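Local coordinates for mannose-6-phosphate isomerase (PDB 1QWR), which probably catalyses the interconversion of D-mannose 6-phosphate and D-fructose 6-phosphate, using one zinc ion per subunit, at residues E143-I148 / L212-A217; G151-L156 / Y195-Y200. All blocks are in the same frame, centred on the assembly; numbering follows the deposited sequence.

Contact 1: E143-I148 / L212-A217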
loop_
_atom_site.group_PDB
_atom_site.type_symbol
_atom_site.label_atom_id
_atom_site.label_comp_id
_atom_site.label_asym_id
_atom_site.label_seq_id
_atom_site.Cartn_x
_atom_site.Cartn_y
_atom_site.Cartn_z
ATOM N N GLU A 143 17.352 -18.636 -17.908
ATOM C CA GLU A 143 16.141 -19.459 -17.877
ATOM C C GLU A 143 14.899 -18.558 -17.748
ATOM O O GLU A 143 13.890 -18.773 -18.415
ATOM C CB GLU A 143 16.233 -20.421 -16.692
ATOM C CG GLU A 143 15.146 -21.487 -16.576
ATOM C CD GLU A 143 15.515 -22.545 -15.537
ATOM O OE1 GLU A 143 16.542 -23.237 -15.725
ATOM O OE2 GLU A 143 14.801 -22.696 -14.531
ATOM N N LEU A 144 14.980 -17.553 -16.885
ATOM C CA LEU A 144 13.870 -16.629 -16.706
ATOM C C LEU A 144 13.572 -15.976 -18.057
ATOM O O LEU A 144 12.413 -15.927 -18.508
ATOM C CB LEU A 144 14.246 -15.566 -15.666
ATOM C CG LEU A 144 13.206 -14.467 -15.408
ATOM C CD1 LEU A 144 11.999 -15.101 -14.732
ATOM C CD2 LEU A 144 13.804 -13.345 -14.528
ATOM N N VAL A 145 14.621 -15.492 -18.717
ATOM C CA VAL A 145 14.476 -14.847 -20.018
ATOM C C VAL A 145 13.825 -15.793 -21.024
ATOM O O VAL A 145 12.883 -15.413 -21.726
ATOM C CB VAL A 145 15.839 -14.391 -20.562
ATOM C CG1 VAL A 145 15.745 -14.075 -22.055
ATOM C CG2 VAL A 145 16.295 -13.157 -19.799
ATOM N N THR A 146 14.329 -17.023 -21.083
ATOM C CA THR A 146 13.802 -18.034 -21.996
ATOM C C THR A 146 12.312 -18.306 -21.757
ATOM O O THR A 146 11.515 -18.310 -22.693
ATOM C CB THR A 146 14.570 -19.364 -21.841
ATOM O OG1 THR A 146 15.961 -19.143 -22.105
ATOM C CG2 THR A 146 14.030 -20.413 -22.803
HETATM N N MSE A 147 11.943 -18.531 -20.500
HETATM C CA MSE A 147 10.556 -18.811 -20.160
HETATM C C MSE A 147 9.608 -17.646 -20.355
HETATM O O MSE A 147 8.410 -17.851 -20.559
HETATM C CB MSE A 147 10.467 -19.312 -18.734
HETATM C CG MSE A 147 11.152 -20.624 -18.571
HETATM SE SE MSE A 147 10.870 -21.329 -16.839
HETATM C CE MSE A 147 9.144 -22.150 -17.115
ATOM N N ILE A 148 10.125 -16.424 -20.294
ATOM C CA ILE A 148 9.278 -15.261 -20.504
ATOM C C ILE A 148 9.072 -15.107 -22.005
ATOM O O ILE A 148 7.976 -14.774 -22.453
ATOM C CB ILE A 148 9.910 -13.957 -19.945
ATOM C CG1 ILE A 148 9.911 -13.990 -18.413
ATOM C CG2 ILE A 148 9.138 -12.740 -20.447
ATOM C CD1 ILE A 148 10.540 -12.765 -17.775
ATOM N N LEU A 212 6.225 -2.140 -21.432
ATOM C CA LEU A 212 6.838 -3.302 -20.791
ATOM C C LEU A 212 8.315 -2.917 -20.612
ATOM O O LEU A 212 8.835 -2.085 -21.359
ATOM C CB LEU A 212 6.698 -4.558 -21.663
ATOM C CG LEU A 212 5.270 -4.995 -22.031
ATOM C CD1 LEU A 212 5.322 -6.345 -22.759
ATOM C CD2 LEU A 212 4.410 -5.113 -20.776
ATOM N N HIS A 213 8.976 -3.496 -19.617
ATOM C CA HIS A 213 10.371 -3.170 -19.330
ATOM C C HIS A 213 11.071 -4.499 -19.092
ATOM O O HIS A 213 11.492 -4.793 -17.974
ATOM C CB HIS A 213 10.446 -2.317 -18.054
ATOM C CG HIS A 213 9.300 -1.363 -17.893
ATOM N ND1 HIS A 213 9.386 -0.026 -18.226
ATOM C CD2 HIS A 213 8.030 -1.561 -17.461
ATOM C CE1 HIS A 213 8.219 0.557 -18.000
ATOM N NE2 HIS A 213 7.380 -0.353 -17.536
ATOM N N PHE A 214 11.180 -5.297 -20.149
ATOM C CA PHE A 214 11.781 -6.624 -20.067
ATOM C C PHE A 214 13.199 -6.671 -19.469
ATOM O O PHE A 214 13.438 -7.386 -18.501
ATOM C CB PHE A 214 11.773 -7.266 -21.466
ATOM C CG PHE A 214 11.884 -8.772 -21.456
ATOM C CD1 PHE A 214 11.977 -9.477 -20.258
ATOM C CD2 PHE A 214 11.901 -9.486 -22.652
ATOM C CE1 PHE A 214 12.088 -10.872 -20.248
ATOM C CE2 PHE A 214 12.012 -10.884 -22.656
ATOM C CZ PHE A 214 12.106 -11.575 -21.451
ATOM N N ALA A 215 14.126 -5.919 -20.047
ATOM C CA ALA A 215 15.514 -5.899 -19.585
ATOM C C ALA A 215 15.619 -5.487 -18.129
ATOM O O ALA A 215 16.240 -6.174 -17.314
ATOM C CB ALA A 215 16.345 -4.943 -20.454
ATOM N N LYS A 216 15.003 -4.360 -17.800
ATOM C CA LYS A 216 15.056 -3.875 -16.432
ATOM C C LYS A 216 14.442 -4.858 -15.451
ATOM O O LYS A 216 14.955 -5.031 -14.350
ATOM C CB LYS A 216 14.375 -2.508 -16.321
ATOM C CG LYS A 216 15.223 -1.364 -16.880
ATOM C CD LYS A 216 14.570 -0.015 -16.653
ATOM C CE LYS A 216 15.508 1.118 -17.011
ATOM N NZ LYS A 216 14.889 2.439 -16.730
ATOM N N ALA A 217 13.343 -5.501 -15.841
ATOM C CA ALA A 217 12.694 -6.462 -14.960
ATOM C C ALA A 217 13.637 -7.623 -14.683
ATOM O O ALA A 217 13.787 -8.080 -13.547
ATOM C CB ALA A 217 11.401 -6.992 -15.604
#
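Phe214 reaches from the first turn of helix 214-220 to helix 141-149 and sets the far end of its ring against Ile148. The closest approach is made by the branch methyl, Ile148 CG2 to Phe214 CZ at 3.3 Å, which is tight for two carbons. Ile148 CD1 lies 3.5 Å from Phe214 CE1, so both branches of Ile148 meet the CE1-CZ side of the ring. The two side chains run against each other, one from each helix, and CG2 meets the ring obliquely. The first torsion (chi1 -159°) sets Phe214 CG opposite the backbone N, and the ring then spans a backbone separation of 8.7 Å between Val145 CA and Phe214 CA. The Val145 side is looser: its carbonyl O lies at the ring edge, in plane, 3.9 Å from Phe214 CZ, while Val145 CG1 stays 4.5 Å from that carbon. Val145 and Phe214 are partly exposed, whereas Ile148 is buried and also packs on Trp153 and Leu156. Replacing Phe214 by an alanine would remove the ring and is likely to open a gap between the two helices, with Ile148 CG2 and CD1 losing their contact on this side. No hydrogen bond joins the two segments. The arrangement is apolar helix-to-helix packing through one aromatic side chain, joining helices 141-149 and 214-220 of a type 1 phosphomannose isomerase, a zinc enzyme of the cupin clan.

Contact 2: G151-L156 / Y195-Y200. With SO4 (sulfate ion), chain C.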
loop_
_atom_site.group_PDB
_atom_site.type_symbol
_atom_site.label_atom_id
_atom_site.label_comp_id
_atom_site.label_asym_id
_atom_site.label_seq_id
_atom_site.Cartn_x
_atom_site.Cartn_y
_atom_site.Cartn_z
ATOM N N GLY A 151 6.556 -17.238 -23.364
ATOM C CA GLY A 151 5.315 -17.002 -22.654
ATOM C C GLY A 151 4.831 -18.190 -21.857
ATOM O O GLY A 151 3.627 -18.386 -21.716
ATOM N N ASP A 152 5.760 -18.985 -21.338
ATOM C CA ASP A 152 5.412 -20.152 -20.541
ATOM C C ASP A 152 5.077 -19.688 -19.129
ATOM O O ASP A 152 5.744 -20.056 -18.164
ATOM C CB ASP A 152 6.582 -21.135 -20.499
ATOM C CG ASP A 152 6.278 -22.376 -19.679
ATOM O OD1 ASP A 152 7.195 -23.206 -19.491
ATOM O OD2 ASP A 152 5.129 -22.530 -19.218
ATOM N N TRP A 153 4.031 -18.879 -19.014
ATOM C CA TRP A 153 3.622 -18.358 -17.716
ATOM C C TRP A 153 3.181 -19.476 -16.789
ATOM O O TRP A 153 3.293 -19.365 -15.569
ATOM C CB TRP A 153 2.494 -17.345 -17.906
ATOM C CG TRP A 153 2.874 -16.274 -18.857
ATOM C CD1 TRP A 153 2.304 -16.009 -20.068
ATOM C CD2 TRP A 153 3.958 -15.352 -18.713
ATOM N NE1 TRP A 153 2.968 -14.979 -20.692
ATOM C CE2 TRP A 153 3.990 -14.558 -19.880
ATOM C CE3 TRP A 153 4.907 -15.122 -17.711
ATOM C CZ2 TRP A 153 4.932 -13.551 -20.074
ATOM C CZ3 TRP A 153 5.841 -14.121 -17.902
ATOM C CH2 TRP A 153 5.848 -13.345 -19.075
ATOM N N GLU A 154 2.701 -20.567 -17.372
ATOM C CA GLU A 154 2.223 -21.692 -16.588
ATOM C C GLU A 154 3.329 -22.409 -15.832
ATOM O O GLU A 154 3.162 -22.781 -14.672
ATOM C CB GLU A 154 1.496 -22.690 -17.491
ATOM C CG GLU A 154 0.637 -23.666 -16.723
ATOM C CD GLU A 154 -0.249 -22.956 -15.711
ATOM O OE1 GLU A 154 -0.866 -21.935 -16.087
ATOM O OE2 GLU A 154 -0.337 -23.414 -14.548
ATOM N N GLY A 155 4.462 -22.609 -16.491
ATOM C CA GLY A 155 5.562 -23.294 -15.839
ATOM C C GLY A 155 6.421 -22.359 -15.010
ATOM O O GLY A 155 7.032 -22.781 -14.029
ATOM N N LEU A 156 6.443 -21.088 -15.392
ATOM C CA LEU A 156 7.259 -20.086 -14.705
ATOM C C LEU A 156 6.698 -19.503 -13.417
ATOM O O LEU A 156 7.352 -19.533 -12.379
ATOM C CB LEU A 156 7.564 -18.918 -15.644
ATOM C CG LEU A 156 8.369 -17.787 -14.988
ATOM C CD1 LEU A 156 9.747 -18.301 -14.553
ATOM C CD2 LEU A 156 8.499 -16.622 -15.960
ATOM N N TYR A 195 8.554 -2.390 -13.291
ATOM C CA TYR A 195 9.021 -2.984 -14.542
ATOM C C TYR A 195 8.068 -4.125 -14.892
ATOM O O TYR A 195 8.038 -5.150 -14.207
ATOM C CB TYR A 195 10.461 -3.511 -14.391
ATOM C CG TYR A 195 11.467 -2.449 -13.959
ATOM C CD1 TYR A 195 11.391 -1.141 -14.453
ATOM C CD2 TYR A 195 12.502 -2.758 -13.072
ATOM C CE1 TYR A 195 12.325 -0.172 -14.067
ATOM C CE2 TYR A 195 13.435 -1.804 -12.684
ATOM C CZ TYR A 195 13.342 -0.514 -13.182
ATOM O OH TYR A 195 14.261 0.432 -12.795
ATOM N N ARG A 196 7.277 -3.940 -15.949
ATOM C CA ARG A 196 6.318 -4.961 -16.364
ATOM C C ARG A 196 6.938 -5.942 -17.340
ATOM O O ARG A 196 7.712 -5.537 -18.207
ATOM C CB ARG A 196 5.131 -4.336 -17.087
ATOM C CG ARG A 196 4.448 -3.247 -16.339
ATOM C CD ARG A 196 3.094 -2.952 -16.969
ATOM N NE ARG A 196 2.464 -1.824 -16.302
ATOM C CZ ARG A 196 2.603 -0.567 -16.686
ATOM N NH1 ARG A 196 3.346 -0.271 -17.742
ATOM N NH2 ARG A 196 2.004 0.395 -16.006
ATOM N N VAL A 197 6.594 -7.217 -17.208
ATOM C CA VAL A 197 7.109 -8.202 -18.145
ATOM C C VAL A 197 5.967 -8.703 -19.024
ATOM O O VAL A 197 6.196 -9.171 -20.134
ATOM C CB VAL A 197 7.788 -9.407 -17.436
ATOM C CG1 VAL A 197 8.879 -8.901 -16.483
ATOM C CG2 VAL A 197 6.778 -10.245 -16.686
ATOM N N TYR A 198 4.735 -8.581 -18.537
ATOM C CA TYR A 198 3.570 -9.052 -19.290
ATOM C C TYR A 198 2.291 -8.368 -18.835
ATOM O O TYR A 198 2.049 -8.236 -17.631
ATOM C CB TYR A 198 3.414 -10.562 -19.113
ATOM C CG TYR A 198 2.330 -11.168 -19.975
ATOM C CD1 TYR A 198 2.269 -10.891 -21.337
ATOM C CD2 TYR A 198 1.386 -12.045 -19.433
ATOM C CE1 TYR A 198 1.289 -11.475 -22.154
ATOM C CE2 TYR A 198 0.407 -12.636 -20.242
ATOM C CZ TYR A 198 0.367 -12.341 -21.599
ATOM O OH TYR A 198 -0.610 -12.897 -22.399
ATOM N N ASP A 199 1.470 -7.944 -19.795
ATOM C CA ASP A 199 0.214 -7.256 -19.483
ATOM C C ASP A 199 -0.970 -7.812 -20.275
ATOM O O ASP A 199 -1.904 -7.078 -20.615
ATOM C CB ASP A 199 0.347 -5.756 -19.744
ATOM C CG ASP A 199 -0.778 -4.952 -19.111
ATOM O OD1 ASP A 199 -1.223 -5.328 -18.011
ATOM O OD2 ASP A 199 -1.208 -3.933 -19.694
ATOM N N TYR A 200 -0.893 -9.103 -20.595
ATOM C CA TYR A 200 -1.961 -9.793 -21.295
ATOM C C TYR A 200 -2.362 -9.178 -22.635
ATOM O O TYR A 200 -3.491 -9.367 -23.088
ATOM C CB TYR A 200 -3.171 -9.876 -20.356
ATOM C CG TYR A 200 -2.861 -10.601 -19.070
ATOM C CD1 TYR A 200 -2.773 -11.995 -19.041
ATOM C CD2 TYR A 200 -2.584 -9.900 -17.893
ATOM C CE1 TYR A 200 -2.417 -12.672 -17.871
ATOM C CE2 TYR A 200 -2.224 -10.564 -16.720
ATOM C CZ TYR A 200 -2.143 -11.948 -16.715
ATOM O OH TYR A 200 -1.795 -12.619 -15.565
HETATM S S SO4 C . 0.073 -2.295 -12.941
HETATM O O1 SO4 C . -0.277 -3.555 -13.644
HETATM O O2 SO4 C . -0.904 -1.250 -13.263
HETATM O O3 SO4 C . 1.428 -1.864 -13.317
HETATM O O4 SO4 C . 0.038 -2.548 -11.487
#
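Trp153 and Tyr198 form an offset stack between the short helix 153-156 and strand 195-198. Tyr198 belongs to a classic beta bulge, in which it and Val197 both face Ile98 of strand 98-100. The five-membered ring of Trp153 and the phenol ring are nearly parallel, with planes at 16° and centroids 4.3 Å apart. Trp153 NE1 sits over one face of the tyrosine, offset toward the rim, 3.5 Å from Tyr198 CE2. The overlap continues to the six-membered ring of the indole, where Trp153 CZ2 meets Tyr198 CB at 3.5 Å. At chi1 -174° the tyrosine ring is turned from the backbone N and reaches the indole. Both rings are sandwiched: Gly151 CA lies over the other face of Trp153, and the backbone N of Tyr200 over the centre of the other tyrosine face. Val197 adds a more distant, oblique touch, its CG2 lying 4.0 Å from Trp153 CH2. Just before the tryptophan, Asp152 is the N-cap of helix 153-156: its OD2 accepts from Gly155 N at 2.8 Å, the donor lying above the carboxylate plane. Arg196, active-site residue by similarity, extends to a sulfate held also by Ser97, Trp20, Lys99, Lys18 and Arg210, an anion site consistent with a place for the substrate phosphate. At the guanidinium edge, Arg196 NE donates to sulfate O3 at 3.2 Å, with an N-H...O angle of 152°.

Contacts 1 and 2 adjoin, their centres about 9 Å apart; the helices of their first segments follow each other in the chain, as do strand 195-198 and helix 214-220. Helix 141-149 ends in a Schellman motif, with Met147 O 3.0 Å from Asp152 N. On the other side, His213 N lies 2.8 Å from Arg196 O, a probable hydrogen bond tying the start of helix 214-220 to the strand. Ala217 CB packs against Val197 CG1 at 3.3 Å. Contact 2 holds the sulfate-binding, probably catalytic Arg196, and the Phe214 side chain of contact 1 is about 8 Å from that of Arg196. The zinc ion, held by His101, Glu119 and His176, is about 12 Å from the Val197 side chain.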